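Long-range contacts in outer membrane protein Omp121 (Bacteroides thetaiotaomicron, PDB 5FQ8), which probably carries nutrients across the bacterial outer membrane as a TonB-dependent receptor, a plugged beta-barrel that binds calcium and magnesium ions: residues B[40-45]-B[563-568]; B[373-378]-B[415-420]; B[444-449]-B[493-498]; B[567-572]-B[582-587]. One frame throughout, in Å; residues are numbered along the deposited sequence.

Interaction 1: B[40-45]-B[563-568]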
# COMPACT_ATOMS: atom_id res chain seq x y z
N LEU B 40 47.22 18.21 -21.17
CA LEU B 40 45.82 18.44 -21.45
C LEU B 40 45.62 19.72 -22.24
O LEU B 40 46.44 20.64 -22.20
CB LEU B 40 45.05 18.52 -20.15
CG LEU B 40 43.63 18.00 -20.09
CD1 LEU B 40 43.59 16.53 -20.46
CD2 LEU B 40 43.13 18.20 -18.69
N GLY B 41 44.51 19.79 -22.95
CA GLY B 41 44.24 20.95 -23.77
C GLY B 41 42.95 21.66 -23.40
O GLY B 41 42.39 22.36 -24.23
N TYR B 42 42.48 21.49 -22.17
CA TYR B 42 41.28 22.19 -21.72
C TYR B 42 41.34 22.36 -20.21
O TYR B 42 42.24 21.83 -19.55
CB TYR B 42 40.01 21.45 -22.17
CG TYR B 42 39.90 20.02 -21.72
CD1 TYR B 42 39.33 19.70 -20.50
CD2 TYR B 42 40.36 18.99 -22.51
CE1 TYR B 42 39.23 18.40 -20.08
CE2 TYR B 42 40.27 17.69 -22.10
CZ TYR B 42 39.70 17.40 -20.89
OH TYR B 42 39.61 16.09 -20.48
N ALA B 43 40.39 23.10 -19.68
CA ALA B 43 40.41 23.46 -18.27
C ALA B 43 40.25 22.24 -17.39
O ALA B 43 39.39 21.40 -17.63
CB ALA B 43 39.30 24.46 -17.95
N ALA B 44 41.10 22.15 -16.37
CA ALA B 44 41.00 21.12 -15.34
C ALA B 44 41.65 21.64 -14.07
O ALA B 44 42.50 22.52 -14.11
CB ALA B 44 41.64 19.81 -15.79
N THR B 45 41.22 21.09 -12.95
CA THR B 45 41.75 21.48 -11.65
C THR B 45 42.04 20.24 -10.83
O THR B 45 41.23 19.31 -10.79
CB THR B 45 40.77 22.38 -10.92
OG1 THR B 45 40.65 23.61 -11.61
CG2 THR B 45 41.26 22.66 -9.53
N GLY B 563 36.69 14.87 -31.48
CA GLY B 563 37.28 16.00 -30.78
C GLY B 563 38.75 16.14 -31.09
O GLY B 563 39.39 15.22 -31.59
N ILE B 564 39.28 17.32 -30.79
CA ILE B 564 40.70 17.60 -30.98
C ILE B 564 41.12 18.61 -29.93
O ILE B 564 40.39 19.57 -29.65
CB ILE B 564 40.97 18.09 -32.41
CG1 ILE B 564 42.47 18.25 -32.64
CG2 ILE B 564 40.25 19.38 -32.69
CD1 ILE B 564 42.84 18.63 -34.06
N THR B 565 42.27 18.37 -29.30
CA THR B 565 42.82 19.30 -28.33
C THR B 565 44.31 19.48 -28.58
O THR B 565 44.99 18.59 -29.10
CB THR B 565 42.62 18.83 -26.89
OG1 THR B 565 43.36 17.63 -26.67
CG2 THR B 565 41.19 18.57 -26.60
N GLY B 566 44.81 20.64 -28.20
CA GLY B 566 46.21 20.96 -28.37
C GLY B 566 46.74 21.75 -27.20
O GLY B 566 46.01 22.49 -26.54
N SER B 567 48.04 21.58 -26.95
CA SER B 567 48.72 22.25 -25.86
C SER B 567 50.12 22.58 -26.33
O SER B 567 50.82 21.72 -26.87
CB SER B 567 48.77 21.38 -24.62
OG SER B 567 49.53 22.01 -23.61
N PHE B 568 50.53 23.82 -26.11
CA PHE B 568 51.83 24.32 -26.55
C PHE B 568 52.50 24.96 -25.35
O PHE B 568 52.06 26.00 -24.87
CB PHE B 568 51.64 25.31 -27.69
CG PHE B 568 52.88 26.01 -28.12
CD1 PHE B 568 53.95 25.31 -28.62
CD2 PHE B 568 52.95 27.39 -28.08
CE1 PHE B 568 55.08 25.97 -29.04
CE2 PHE B 568 54.06 28.05 -28.49
CZ PHE B 568 55.13 27.35 -28.97
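T565, on a barrel strand, packs its side chain against G41 and Y42 of the plug, and the contact is therefore one between plug and barrel wall in a TonB-dependent receptor. The evidence for the direction is in the strand 558-569 itself: T565 and S567 turn their CB atoms toward the 40-45 segment, whereas I564, the neighbour before T565, lies on the surface, as expected of a barrel strand with one side to the lumen. Taking T565 atom by atom, CB rests 4.1 Å from G41 CA. From there CG2 stands anti to the carbonyl carbon and beside the backbone N, with OG1 at chi1 65°, and this carries the methyl to the Y42 ring, where it meets CD2 at 4.2 Å, at the edge and near the ring plane. The two side chains cross obliquely. L40 CG of the same plug segment lies over one face of the Y42 ring, toward its rim. G41 fits because it carries nothing: a CB there would point at the strand, into T565 CB and G566 O, while its CA approaches G566 O to 3.6 Å. All these contacts are van der Waals in kind. Beyond the two segments, T565 also touches T541 and S590 of the adjoining strands, and A43 N is bonded to E649 OE2. S567 OG is engaged by K586 NZ, which reaches L40 O weakly as well, and S567 CB sits 3.4 Å from L40 O.

Interaction 2: B[373-378]-B[415-420]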
# COMPACT_ATOMS: atom_id res chain seq x y z
N ASN B 373 8.08 15.12 17.38
CA ASN B 373 8.01 13.95 18.24
C ASN B 373 7.07 12.87 17.73
O ASN B 373 7.12 11.76 18.25
CB ASN B 373 7.58 14.37 19.63
CG ASN B 373 8.75 14.67 20.52
OD1 ASN B 373 9.72 13.93 20.54
ND2 ASN B 373 8.67 15.77 21.25
N ASN B 374 6.21 13.15 16.75
CA ASN B 374 5.17 12.21 16.38
C ASN B 374 5.06 11.91 14.90
O ASN B 374 4.22 11.09 14.52
CB ASN B 374 3.81 12.71 16.87
CG ASN B 374 3.69 12.67 18.36
OD1 ASN B 374 3.40 11.63 18.94
ND2 ASN B 374 3.94 13.80 18.99
N TYR B 375 5.84 12.54 14.05
CA TYR B 375 5.82 12.25 12.63
C TYR B 375 7.05 11.45 12.29
O TYR B 375 7.98 11.33 13.08
CB TYR B 375 5.75 13.53 11.81
CG TYR B 375 4.37 14.14 11.75
CD1 TYR B 375 3.70 14.49 12.90
CD2 TYR B 375 3.74 14.35 10.54
CE1 TYR B 375 2.46 15.03 12.85
CE2 TYR B 375 2.52 14.92 10.48
CZ TYR B 375 1.88 15.25 11.64
OH TYR B 375 0.63 15.80 11.59
N LEU B 376 7.05 10.89 11.09
CA LEU B 376 8.11 9.98 10.70
C LEU B 376 8.45 10.18 9.24
O LEU B 376 7.56 10.28 8.40
CB LEU B 376 7.70 8.53 10.93
CG LEU B 376 8.73 7.50 10.52
CD1 LEU B 376 9.54 7.19 11.72
CD2 LEU B 376 8.05 6.27 10.01
N ASN B 377 9.74 10.25 8.95
CA ASN B 377 10.23 10.30 7.57
C ASN B 377 11.67 9.79 7.57
O ASN B 377 12.63 10.55 7.53
CB ASN B 377 10.13 11.70 6.98
CG ASN B 377 10.53 11.73 5.54
OD1 ASN B 377 10.77 10.69 4.94
ND2 ASN B 377 10.60 12.91 4.98
N GLU B 378 11.81 8.48 7.58
CA GLU B 378 13.10 7.83 7.73
C GLU B 378 13.55 7.23 6.41
O GLU B 378 12.74 6.94 5.54
CB GLU B 378 13.01 6.75 8.81
CG GLU B 378 14.32 6.15 9.23
CD GLU B 378 14.15 5.07 10.26
OE1 GLU B 378 13.67 5.39 11.37
OE2 GLU B 378 14.49 3.92 9.95
N LYS B 415 7.62 6.69 5.84
CA LYS B 415 7.02 7.95 6.28
C LYS B 415 5.67 7.68 6.91
O LYS B 415 4.93 6.82 6.45
CB LYS B 415 6.87 8.95 5.14
CG LYS B 415 7.78 8.72 3.98
CD LYS B 415 7.42 9.63 2.84
CE LYS B 415 8.07 9.16 1.54
NZ LYS B 415 9.56 9.18 1.58
N GLY B 416 5.35 8.42 7.97
CA GLY B 416 4.06 8.27 8.63
C GLY B 416 3.67 9.50 9.41
O GLY B 416 4.52 10.26 9.86
N LYS B 417 2.36 9.67 9.58
CA LYS B 417 1.79 10.76 10.36
C LYS B 417 0.53 10.27 11.04
O LYS B 417 -0.19 9.43 10.49
CB LYS B 417 1.48 11.97 9.48
CG LYS B 417 0.54 11.74 8.33
CD LYS B 417 0.68 12.88 7.35
CE LYS B 417 -0.49 12.97 6.40
NZ LYS B 417 -1.74 13.36 7.11
N PRO B 418 0.22 10.78 12.23
CA PRO B 418 -0.85 10.20 13.04
C PRO B 418 -2.23 10.53 12.50
O PRO B 418 -2.43 11.43 11.69
CB PRO B 418 -0.65 10.83 14.41
CG PRO B 418 0.63 11.54 14.36
CD PRO B 418 0.87 11.89 12.94
N ASN B 419 -3.19 9.77 13.00
CA ASN B 419 -4.61 10.05 12.80
C ASN B 419 -4.95 11.17 13.77
O ASN B 419 -5.50 10.94 14.85
CB ASN B 419 -5.45 8.82 13.06
CG ASN B 419 -6.86 8.99 12.60
OD1 ASN B 419 -7.51 9.97 12.90
ND2 ASN B 419 -7.34 8.02 11.85
N LEU B 420 -4.61 12.39 13.37
CA LEU B 420 -4.89 13.55 14.20
C LEU B 420 -6.38 13.72 14.45
O LEU B 420 -6.79 14.14 15.54
CB LEU B 420 -4.30 14.79 13.55
CG LEU B 420 -2.79 14.82 13.35
CD1 LEU B 420 -2.44 15.98 12.50
CD2 LEU B 420 -2.07 14.92 14.67
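The Y375 ring lies with one face over K417 and P418, and its long axis runs out to L420. Proline CD is the atom beneath it: P418 CD is 3.8 Å from the ring centroid and only 22° off the normal, which defines a CH-pi contact, and the two side chains cross at about a right angle. K417 CA sits under the same face toward the rim, and K417 CB touches Y375 CE2 at 3.3 Å, its side chain running aslant to the ring. L420 meets the ring differently, its CD1 lying at the edge near the ring plane, 3.2 Å from Y375 OH. The first torsion of the tyrosine, chi1 -78°, sets CG anti to the carbonyl carbon and swings the ring along the 417-420 segment. Replacing Y375 by a serine is likely to uncover P418 CD and K417 CB and leave L420 CD1 without its neighbour. Behind the ring begins the antiparallel beta hairpin of strands 376-394 and 398-417, at the end opposite its turn. Its hydrogen-bonded pair is L376 with G416: L376 N to G416 O and G416 N to L376 O both measure 2.9 Å. In the next, non-hydrogen-bonded pair, N377 and K415 lie side by side and point the same way, with N377 OD1 3.7 Å from K415 CG. Both lysine ends find partners outside the segments, K415 NZ at Y124 OH and K417 NZ in a salt bridge with E443 OE1. On the far side of P418, N419 holds the N-cap position of the helix 420-424, its OD1 accepting from A422 N.

Interaction 3: B[444-449]-B[493-498]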
# COMPACT_ATOMS: atom_id res chain seq x y z
N THR B 444 -6.23 11.84 8.87
CA THR B 444 -6.66 10.57 9.42
C THR B 444 -5.54 9.56 9.50
O THR B 444 -5.79 8.37 9.69
CB THR B 444 -7.81 10.00 8.59
OG1 THR B 444 -7.49 10.08 7.20
CG2 THR B 444 -9.07 10.76 8.84
N GLY B 445 -4.31 10.01 9.36
CA GLY B 445 -3.17 9.12 9.39
C GLY B 445 -2.78 8.63 8.02
O GLY B 445 -3.58 8.58 7.09
N GLN B 446 -1.51 8.27 7.89
CA GLN B 446 -1.00 7.74 6.64
C GLN B 446 0.34 7.10 6.93
O GLN B 446 1.05 7.53 7.83
CB GLN B 446 -0.86 8.85 5.60
CG GLN B 446 -0.32 8.40 4.30
CD GLN B 446 -0.08 9.55 3.38
OE1 GLN B 446 0.09 10.68 3.82
NE2 GLN B 446 -0.09 9.29 2.08
N TYR B 447 0.65 6.05 6.18
CA TYR B 447 1.92 5.36 6.35
C TYR B 447 2.30 4.74 5.03
O TYR B 447 1.53 3.97 4.46
CB TYR B 447 1.83 4.30 7.42
CG TYR B 447 3.07 3.46 7.48
CD1 TYR B 447 4.22 3.94 8.07
CD2 TYR B 447 3.11 2.19 6.92
CE1 TYR B 447 5.36 3.19 8.13
CE2 TYR B 447 4.26 1.43 6.97
CZ TYR B 447 5.38 1.93 7.58
OH TYR B 447 6.54 1.20 7.64
N SER B 448 3.50 5.04 4.55
CA SER B 448 3.97 4.45 3.31
C SER B 448 5.37 3.89 3.52
O SER B 448 6.07 4.23 4.47
CB SER B 448 3.94 5.45 2.17
OG SER B 448 4.86 6.49 2.41
N GLU B 449 5.75 2.99 2.63
CA GLU B 449 7.06 2.39 2.61
C GLU B 449 7.43 2.15 1.17
O GLU B 449 6.57 1.78 0.37
CB GLU B 449 7.09 1.08 3.40
CG GLU B 449 8.37 0.30 3.24
CD GLU B 449 8.39 -0.97 4.02
OE1 GLU B 449 8.13 -0.92 5.23
OE2 GLU B 449 8.63 -2.03 3.43
N GLU B 493 1.14 2.12 0.37
CA GLU B 493 0.63 3.19 1.21
C GLU B 493 -0.70 2.78 1.80
O GLU B 493 -1.50 2.15 1.11
CB GLU B 493 0.46 4.46 0.38
CG GLU B 493 -0.07 5.67 1.09
CD GLU B 493 -0.42 6.77 0.12
OE1 GLU B 493 0.13 6.78 -0.99
OE2 GLU B 493 -1.27 7.62 0.45
N VAL B 494 -0.96 3.14 3.05
CA VAL B 494 -2.28 2.97 3.64
C VAL B 494 -2.67 4.28 4.29
O VAL B 494 -1.83 4.98 4.85
CB VAL B 494 -2.35 1.84 4.69
CG1 VAL B 494 -2.26 0.51 4.02
CG2 VAL B 494 -1.28 2.02 5.70
N ASN B 495 -3.95 4.59 4.24
CA ASN B 495 -4.46 5.79 4.86
C ASN B 495 -5.44 5.44 5.95
O ASN B 495 -5.87 4.29 6.09
CB ASN B 495 -5.11 6.71 3.82
CG ASN B 495 -4.08 7.45 3.00
OD1 ASN B 495 -3.72 8.59 3.32
ND2 ASN B 495 -3.60 6.82 1.95
N ASP B 496 -5.77 6.43 6.77
CA ASP B 496 -6.83 6.30 7.75
C ASP B 496 -6.51 5.17 8.72
O ASP B 496 -7.03 4.06 8.63
CB ASP B 496 -8.18 6.09 7.04
CG ASP B 496 -9.34 6.56 7.85
OD1 ASP B 496 -9.38 6.28 9.07
OD2 ASP B 496 -10.22 7.23 7.27
N LEU B 497 -5.63 5.48 9.67
CA LEU B 497 -5.06 4.47 10.55
C LEU B 497 -6.06 4.05 11.61
O LEU B 497 -6.74 4.88 12.20
CB LEU B 497 -3.78 5.00 11.19
CG LEU B 497 -2.77 5.50 10.18
CD1 LEU B 497 -1.54 6.04 10.87
CD2 LEU B 497 -2.41 4.39 9.21
N THR B 498 -6.13 2.74 11.87
CA THR B 498 -7.11 2.26 12.84
C THR B 498 -6.69 2.61 14.25
O THR B 498 -7.40 3.33 14.96
CB THR B 498 -7.31 0.76 12.69
OG1 THR B 498 -7.87 0.48 11.40
CG2 THR B 498 -8.26 0.27 13.73
O HOH W 1 -5.35 9.90 5.83
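The Q446 amide and the E493 carboxylate meet with their planes 51° apart, and E493 OE2 is approached on both faces. On one, Q446 NE2 donates from above the carboxylate plane at 2.6 Å; on the opposite face N495 ND2 donates at 2.9 Å, on the anti side of the oxygen and within the plane of its own amide. Two donors thus grip one carboxylate oxygen, which should help fix the rotation of E493, and OE1 of the same group takes a bond from Y491 OH. The two amides lie alongside each other, pointing the same way, with N495 OD1 3.5 Å from Q446 CG. Q446 gets there as an extended chain, CG anti to the backbone N (chi1 179°). These residues occupy the end, away from the turn, of the antiparallel hairpin formed by strands 446-469 and 472-495. Y447 and V494 form its hydrogen-bonded pair, each N to the other's O at 3.0 Å. Beyond N495 the strand gives way to loop but the pairing goes on: D496 N bonds to G445 O, and L497 N to T444 O at 2.9 Å. G445 has a positive phi, 92°, and L497 CG packs 3.7 Å from its CA, where a CB would collide. A water donates to G445 O and N495 OD1 and is hydrogen-bonded to T444 OG1. Y447 packs on Q516 of the second subunit.

Interaction 4: B[567-572]-B[582-587]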
# COMPACT_ATOMS: atom_id res chain seq x y z
N SER B 567 48.04 21.58 -26.95
CA SER B 567 48.72 22.25 -25.86
C SER B 567 50.12 22.58 -26.33
O SER B 567 50.82 21.72 -26.87
CB SER B 567 48.77 21.38 -24.62
OG SER B 567 49.53 22.01 -23.61
N PHE B 568 50.53 23.82 -26.11
CA PHE B 568 51.83 24.32 -26.55
C PHE B 568 52.50 24.96 -25.35
O PHE B 568 52.06 26.00 -24.87
CB PHE B 568 51.64 25.31 -27.69
CG PHE B 568 52.88 26.01 -28.12
CD1 PHE B 568 53.95 25.31 -28.62
CD2 PHE B 568 52.95 27.39 -28.08
CE1 PHE B 568 55.08 25.97 -29.04
CE2 PHE B 568 54.06 28.05 -28.49
CZ PHE B 568 55.13 27.35 -28.97
N ILE B 569 53.54 24.31 -24.83
CA ILE B 569 54.29 24.84 -23.70
C ILE B 569 55.46 25.62 -24.29
O ILE B 569 56.47 25.04 -24.66
CB ILE B 569 54.77 23.74 -22.75
CG1 ILE B 569 53.63 22.83 -22.36
CG2 ILE B 569 55.34 24.36 -21.51
CD1 ILE B 569 53.63 21.59 -23.15
N PHE B 570 55.30 26.93 -24.39
CA PHE B 570 56.38 27.76 -24.88
C PHE B 570 57.38 28.11 -23.79
O PHE B 570 58.34 28.82 -24.08
CB PHE B 570 55.82 29.04 -25.50
CG PHE B 570 54.80 29.71 -24.65
CD1 PHE B 570 55.18 30.59 -23.65
CD2 PHE B 570 53.47 29.47 -24.85
CE1 PHE B 570 54.24 31.21 -22.87
CE2 PHE B 570 52.52 30.09 -24.07
CZ PHE B 570 52.91 30.95 -23.07
N SER B 571 57.18 27.65 -22.56
CA SER B 571 58.22 27.78 -21.55
C SER B 571 59.49 27.12 -22.04
O SER B 571 60.44 27.81 -22.43
CB SER B 571 57.79 27.14 -20.24
OG SER B 571 56.82 27.92 -19.60
N GLU B 572 59.51 25.79 -22.01
CA GLU B 572 60.62 25.05 -22.59
C GLU B 572 60.82 25.47 -24.04
O GLU B 572 59.85 25.72 -24.76
CB GLU B 572 60.34 23.55 -22.51
CG GLU B 572 60.22 23.04 -21.11
CD GLU B 572 59.79 21.60 -21.09
OE1 GLU B 572 60.04 20.90 -22.09
OE2 GLU B 572 59.18 21.17 -20.08
N ILE B 582 60.02 32.96 -15.72
CA ILE B 582 58.80 32.29 -16.15
C ILE B 582 58.98 30.80 -15.85
O ILE B 582 59.66 30.09 -16.59
CB ILE B 582 58.54 32.54 -17.63
CG1 ILE B 582 58.55 34.03 -17.90
CG2 ILE B 582 57.21 31.95 -18.03
CD1 ILE B 582 58.52 34.33 -19.35
N THR B 583 58.38 30.34 -14.76
CA THR B 583 58.48 28.92 -14.43
C THR B 583 57.76 28.06 -15.45
O THR B 583 58.25 26.99 -15.83
CB THR B 583 57.90 28.67 -13.04
OG1 THR B 583 58.45 29.58 -12.09
CG2 THR B 583 58.19 27.25 -12.61
N PHE B 584 56.59 28.49 -15.90
CA PHE B 584 55.74 27.67 -16.73
C PHE B 584 54.90 28.59 -17.60
O PHE B 584 54.45 29.65 -17.15
CB PHE B 584 54.86 26.76 -15.87
CG PHE B 584 54.09 25.72 -16.64
CD1 PHE B 584 54.76 24.72 -17.32
CD2 PHE B 584 52.71 25.74 -16.66
CE1 PHE B 584 54.06 23.77 -18.03
CE2 PHE B 584 52.01 24.79 -17.37
CZ PHE B 584 52.68 23.80 -18.05
N GLY B 585 54.73 28.21 -18.86
CA GLY B 585 53.94 28.96 -19.81
C GLY B 585 53.38 28.04 -20.87
O GLY B 585 54.11 27.57 -21.74
N LYS B 586 52.08 27.78 -20.79
CA LYS B 586 51.39 26.79 -21.61
C LYS B 586 50.15 27.42 -22.20
O LYS B 586 49.40 28.08 -21.49
CB LYS B 586 51.01 25.58 -20.75
CG LYS B 586 50.04 24.61 -21.35
CD LYS B 586 49.41 23.80 -20.24
CE LYS B 586 48.54 22.66 -20.75
NZ LYS B 586 49.36 21.51 -21.24
N ILE B 587 49.93 27.23 -23.50
CA ILE B 587 48.74 27.75 -24.17
C ILE B 587 47.91 26.57 -24.65
O ILE B 587 48.46 25.54 -25.07
CB ILE B 587 49.11 28.72 -25.31
CG1 ILE B 587 47.87 29.44 -25.81
CG2 ILE B 587 49.77 28.00 -26.44
CD1 ILE B 587 48.11 30.31 -27.00
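F570 spreads its ring over the G585 peptide, with G585 O 3.5 Å above the ring plane and over its centre, while I587 CB lies at the ring edge, 3.9 Å from CE2. The ring is brought there by chi1 of 48°, which places CG between the backbone N and the carbonyl carbon. F568 CD2 lies at that ring's edge too, and I587 CG2 at the edge of the F568 ring, in its plane, 3.6 Å from F568 CD2. On the other side of the sheet I569 CG2 touches F584 CE1 at 3.8 Å. G585 has no CB to obstruct the F570 ring; one would run into F570 CE1. A serine in place of F570 would probably leave G585 O and I587 CB without their cover and take away one neighbour of the F568 ring. Moving outward, G585 O also accepts from S571 N at 3.2 Å, in the carbonyl plane and on a lone pair. F568 N and I587 O are joined at 2.9 Å, and I587 N and F568 O at 2.8 Å. At the polar edge K586 NZ donates to K38 O of the plug; its spacing to S567 OG is implausibly short and that bond uncertain. T583 and F584 both face A655, forming a classic beta bulge at the start of strand 582-596, where antiparallel barrel strands 558-569 and 582-596 are joined by a probably periplasmic loop.

From the N terminus, interaction 1 spans the widest interval, returning from the plug to the barrel strand 558-569 after more than 500 residues. Interactions 2 and 3 both fall within that interval and follow one another in series, each closing the open end of one hairpin; their strands 398-417 and 446-469 are neighbours, with K415 O to S448 N and K417 N to Q446 O as probable hydrogen bonds between them. Interaction 4 begins where interaction 1 ends, sharing S567 and F568, and carries the wall on to strand 582-596. The pairs 1 with 4 and 2 with 3 lie on opposite sides of the chain's centre, interactions 1 and 2 having centres about 54 Å apart.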